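Local structure of AvmM (Streptomyces sp. NBRC 109436, 7FE6) at residues P56-I64 with H108-P116. The protein catalyses a macrocyclization in alchivemycin A biosynthesis, through dehydration and Michael-type addition. Numbering follows the deposited sequence.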
ATOM      1  N   PRO A  56      16.147 -19.911  -3.345  1.00 67.51           N
ATOM      2  CA  PRO A  56      16.198 -21.132  -2.524  1.00 70.04           C
ATOM      3  C   PRO A  56      15.959 -20.895  -1.047  1.00 66.77           C
ATOM      4  O   PRO A  56      15.549 -21.823  -0.335  1.00 65.47           O
ATOM      5  CB  PRO A  56      17.612 -21.674  -2.789  1.00 70.99           C
ATOM      6  CG  PRO A  56      18.408 -20.480  -3.203  1.00 75.67           C
ATOM      7  CD  PRO A  56      17.451 -19.585  -3.950  1.00 70.46           C
ATOM      8  N   ASP A  57      16.240 -19.699  -0.546  1.00 67.27           N
ATOM      9  CA  ASP A  57      15.998 -19.417   0.858  1.00 65.75           C
ATOM     10  C   ASP A  57      15.800 -17.915   1.006  1.00 62.59           C
ATOM     11  O   ASP A  57      16.474 -17.128   0.336  1.00 64.19           O
ATOM     12  CB  ASP A  57      17.156 -19.929   1.730  1.00 63.25           C
ATOM     13  CG  ASP A  57      16.705 -20.303   3.132  1.00 65.95           C
ATOM     14  OD1 ASP A  57      15.492 -20.175   3.433  1.00 60.82           O
ATOM     15  OD2 ASP A  57      17.569 -20.719   3.940  1.00 72.59           O
ATOM     16  N   THR A  58      14.828 -17.523   1.821  1.00 62.53           N
ATOM     17  CA  THR A  58      14.507 -16.112   1.966  1.00 59.71           C
ATOM     18  C   THR A  58      14.087 -15.833   3.394  1.00 59.43           C
ATOM     19  O   THR A  58      13.516 -16.698   4.062  1.00 58.33           O
ATOM     20  CB  THR A  58      13.363 -15.674   1.069  1.00 59.34           C
ATOM     21  OG1 THR A  58      12.190 -16.397   1.457  1.00 57.18           O
ATOM     22  CG2 THR A  58      13.674 -15.898  -0.416  1.00 62.50           C
ATOM     23  N   GLY A  59      14.308 -14.588   3.819  1.00 58.59           N
ATOM     24  CA  GLY A  59      13.802 -14.097   5.087  1.00 57.80           C
ATOM     25  C   GLY A  59      13.666 -12.592   5.057  1.00 54.57           C
ATOM     26  O   GLY A  59      14.347 -11.904   4.291  1.00 54.86           O
ATOM     27  N   LEU A  60      12.781 -12.081   5.910  1.00 54.63           N
ATOM     28  CA  LEU A  60      12.504 -10.651   5.965  1.00 52.28           C
ATOM     29  C   LEU A  60      13.433  -9.927   6.939  1.00 55.98           C
ATOM     30  O   LEU A  60      13.700 -10.403   8.050  1.00 55.53           O
ATOM     31  CB  LEU A  60      11.053 -10.392   6.388  1.00 47.93           C
ATOM     32  CG  LEU A  60      10.708  -8.892   6.494  1.00 49.92           C
ATOM     33  CD1 LEU A  60      10.745  -8.216   5.128  1.00 48.55           C
ATOM     34  CD2 LEU A  60       9.443  -8.564   7.285  1.00 44.76           C
ATOM     35  N   ASN A  61      13.889  -8.750   6.526  1.00 53.19           N
ATOM     36  CA  ASN A  61      14.525  -7.788   7.415  1.00 55.62           C
ATOM     37  C   ASN A  61      13.632  -6.557   7.537  1.00 54.99           C
ATOM     38  O   ASN A  61      12.912  -6.195   6.598  1.00 53.77           O
ATOM     39  CB  ASN A  61      15.918  -7.392   6.906  1.00 54.28           C
ATOM     40  CG  ASN A  61      16.842  -8.599   6.735  1.00 58.21           C
ATOM     41  OD1 ASN A  61      17.309  -9.183   7.713  1.00 58.45           O
ATOM     42  ND2 ASN A  61      17.075  -8.998   5.482  1.00 58.06           N
ATOM     43  N   LEU A  62      13.653  -5.949   8.727  1.00 54.32           N
ATOM     44  CA  LEU A  62      12.863  -4.770   9.070  1.00 54.64           C
ATOM     45  C   LEU A  62      13.806  -3.724   9.648  1.00 56.77           C
ATOM     46  O   LEU A  62      14.614  -4.037  10.530  1.00 55.64           O
ATOM     47  CB  LEU A  62      11.775  -5.119  10.086  1.00 54.88           C
ATOM     48  CG  LEU A  62      10.365  -4.561   9.968  1.00 56.15           C
ATOM     49  CD1 LEU A  62       9.687  -4.984   8.674  1.00 53.45           C
ATOM     50  CD2 LEU A  62       9.596  -5.074  11.141  1.00 56.38           C
ATOM     51  N   VAL A  63      13.748  -2.500   9.136  1.00 58.48           N
ATOM     52  CA  VAL A  63      14.640  -1.439   9.591  1.00 58.34           C
ATOM     53  C   VAL A  63      13.824  -0.338  10.242  1.00 57.05           C
ATOM     54  O   VAL A  63      12.855   0.151   9.658  1.00 58.02           O
ATOM     55  CB  VAL A  63      15.489  -0.872   8.445  1.00 57.97           C
ATOM     56  CG1 VAL A  63      16.436   0.163   8.980  1.00 58.87           C
ATOM     57  CG2 VAL A  63      16.257  -1.986   7.783  1.00 54.62           C
ATOM     58  N   ILE A  64      14.195   0.035  11.462  1.00 59.20           N
ATOM     59  CA  ILE A  64      13.569   1.159  12.146  1.00 62.20           C
ATOM     60  C   ILE A  64      14.557   2.311  12.133  1.00 60.70           C
ATOM     61  O   ILE A  64      15.726   2.128  12.480  1.00 64.77           O
ATOM     62  CB  ILE A  64      13.136   0.798  13.572  1.00 62.29           C
ATOM     63  CG1 ILE A  64      12.187  -0.409  13.527  1.00 57.40           C
ATOM     64  CG2 ILE A  64      12.477   2.022  14.216  1.00 58.34           C
ATOM     65  CD1 ILE A  64      11.647  -0.819  14.879  1.00 52.81           C
ATOM     66  N   HIS A 108      19.493   4.087  12.402  1.00 65.30           N
ATOM     67  CA  HIS A 108      18.523   3.046  12.095  1.00 64.31           C
ATOM     68  C   HIS A 108      19.003   1.703  12.625  1.00 64.17           C
ATOM     69  O   HIS A 108      20.204   1.440  12.733  1.00 65.09           O
ATOM     70  CB  HIS A 108      18.199   2.995  10.588  1.00 65.73           C
ATOM     71  CG  HIS A 108      19.291   2.455   9.713  1.00 68.39           C
ATOM     72  ND1 HIS A 108      19.668   1.129   9.719  1.00 68.98           N
ATOM     73  CD2 HIS A 108      20.052   3.055   8.764  1.00 70.77           C
ATOM     74  CE1 HIS A 108      20.619   0.934   8.822  1.00 67.92           C
ATOM     75  NE2 HIS A 108      20.878   2.089   8.235  1.00 70.40           N
ATOM     76  N   ILE A 109      18.041   0.877  13.020  1.00 62.90           N
ATOM     77  CA  ILE A 109      18.309  -0.413  13.647  1.00 62.94           C
ATOM     78  C   ILE A 109      17.711  -1.473  12.722  1.00 63.54           C
ATOM     79  O   ILE A 109      16.480  -1.577  12.600  1.00 60.39           O
ATOM     80  CB  ILE A 109      17.703  -0.518  15.057  1.00 63.35           C
ATOM     81  CG1 ILE A 109      18.058   0.689  15.936  1.00 62.84           C
ATOM     82  CG2 ILE A 109      18.203  -1.774  15.740  1.00 61.33           C
ATOM     83  CD1 ILE A 109      19.513   0.933  16.083  1.00 61.77           C
ATOM     84  N   ALA A 110      18.573  -2.256  12.068  1.00 63.83           N
ATOM     85  CA  ALA A 110      18.137  -3.297  11.147  1.00 60.78           C
ATOM     86  C   ALA A 110      17.928  -4.610  11.898  1.00 61.80           C
ATOM     87  O   ALA A 110      18.827  -5.080  12.600  1.00 63.04           O
ATOM     88  CB  ALA A 110      19.148  -3.475  10.014  1.00 60.31           C
ATOM     89  N   CYS A 111      16.734  -5.186  11.756  1.00 58.76           N
ATOM     90  CA  CYS A 111      16.329  -6.381  12.488  1.00 57.49           C
ATOM     91  C   CYS A 111      15.946  -7.514  11.549  1.00 58.25           C
ATOM     92  O   CYS A 111      15.174  -7.319  10.602  1.00 56.15           O
ATOM     93  CB  CYS A 111      15.153  -6.080  13.413  1.00 54.67           C
ATOM     94  SG  CYS A 111      15.520  -4.829  14.588  1.00 62.16           S
ATOM     95  N   GLN A 112      16.437  -8.706  11.854  1.00 59.36           N
ATOM     96  CA  GLN A 112      16.087  -9.890  11.090  1.00 60.26           C
ATOM     97  C   GLN A 112      14.805 -10.513  11.638  1.00 56.95           C
ATOM     98  O   GLN A 112      14.715 -10.829  12.826  1.00 58.66           O
ATOM     99  CB  GLN A 112      17.240 -10.895  11.109  1.00 57.34           C
ATOM    100  CG  GLN A 112      17.055 -12.055  10.148  1.00 59.42           C
ATOM    101  CD  GLN A 112      18.223 -13.045  10.170  1.00 62.45           C
ATOM    102  OE1 GLN A 112      18.064 -14.212   9.812  1.00 62.23           O
ATOM    103  NE2 GLN A 112      19.408 -12.565  10.540  1.00 58.31           N
ATOM    104  N   LEU A 113      13.831 -10.711  10.752  1.00 57.39           N
ATOM    105  CA  LEU A 113      12.568 -11.387  11.052  1.00 57.33           C
ATOM    106  C   LEU A 113      12.394 -12.616  10.158  1.00 55.68           C
ATOM    107  O   LEU A 113      11.346 -12.767   9.513  1.00 52.39           O
ATOM    108  CB  LEU A 113      11.383 -10.425  10.843  1.00 52.46           C
ATOM    109  CG  LEU A 113      11.048  -9.419  11.950  1.00 53.65           C
ATOM    110  CD1 LEU A 113      12.170  -8.393  12.137  1.00 52.85           C
ATOM    111  CD2 LEU A 113       9.747  -8.708  11.612  1.00 48.34           C
ATOM    112  N   SER A 114      13.381 -13.530  10.162  1.00 56.50           N
ATOM    113  CA  SER A 114      13.386 -14.667   9.255  1.00 55.83           C
ATOM    114  C   SER A 114      12.817 -15.887   9.970  1.00 56.31           C
ATOM    115  O   SER A 114      12.489 -15.852  11.159  1.00 53.24           O
ATOM    116  CB  SER A 114      14.801 -14.990   8.764  1.00 61.01           C
ATOM    117  OG  SER A 114      15.652 -15.472   9.825  1.00 58.61           O
ATOM    118  N   GLY A 115      12.683 -16.977   9.227  1.00 65.67           N
ATOM    119  CA  GLY A 115      12.314 -18.241   9.817  1.00 64.86           C
ATOM    120  C   GLY A 115      11.255 -18.980   9.029  1.00 68.52           C
ATOM    121  O   GLY A 115      10.617 -18.426   8.126  1.00 66.54           O
ATOM    122  N   PRO A 116      11.044 -20.251   9.380  1.00 60.63           N
ATOM    123  CA  PRO A 116      10.021 -21.055   8.698  1.00 59.00           C
ATOM    124  C   PRO A 116       8.635 -20.449   8.861  1.00 59.15           C
ATOM    125  O   PRO A 116       8.321 -19.809   9.874  1.00 58.73           O
ATOM    126  CB  PRO A 116      10.107 -22.413   9.400  1.00 56.67           C
ATOM    127  CG  PRO A 116      11.419 -22.401  10.122  1.00 53.29           C
ATOM    128  CD  PRO A 116      11.755 -20.999  10.430  1.00 53.43           C
TER
HETATM  129  O   HOH W   1      10.862 -13.516   7.185  1.00 50.06           O
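Val63 brings CG1 obliquely against the His108 ring, 3.5 Å from ND1. Its other methyl, CG2, lies 3.9 Å from Ala110 CB. With CG1 anti to the backbone N (chi1 -177°), the two methyls divide between these neighbours. Farther along the same face, the amide planes of Asn61 and Gln112 are turned 70° apart. Asn61 OD1 sits beside the aliphatic part of Gln112, 3.8 Å from CG, and the two amides do not bond to each other. Asn61 ND2 instead bonds to the carbonyls of Phe175 and Leu158, and Gln112 NE2 to that of Gly173. Gln112 OE1 accepts a 2.7 Å bond from Ser114 OG, tilted 19° from the carbonyl plane.

The two segments are antiparallel neighbours in a mixed five-stranded sheet, one of the two sheets of a beta sandwich. Strand 107-113 is its outermost strand within this chain, and strand 153-162 flanks 57-66 on the other side. Leu62 and Cys111 exchange two backbone bonds, and so do Ile64 and Ile109; Asn61-Gln112 and Val63-Ala110 are non-hydrogen-bonded pairs. Leu113 N bonds to Leu60 O at 2.7 Å. In the other direction a water takes the Leu60 N-H and donates to Leu113 O, standing in for a direct bond. Gly59 CA packs 3.9 Å from Ser114 CB.

Leu60, Leu62, Ile64 and Leu113 occupy the opposite face, which is turned to the other sheet and packs on its strands 40-49 and 135-144, Leu60 against Val45 and Leu113 against Val140. Leu113 places CD2 3.7 Å from Leu62 CD2, while its CD1 approaches Leu62 CB.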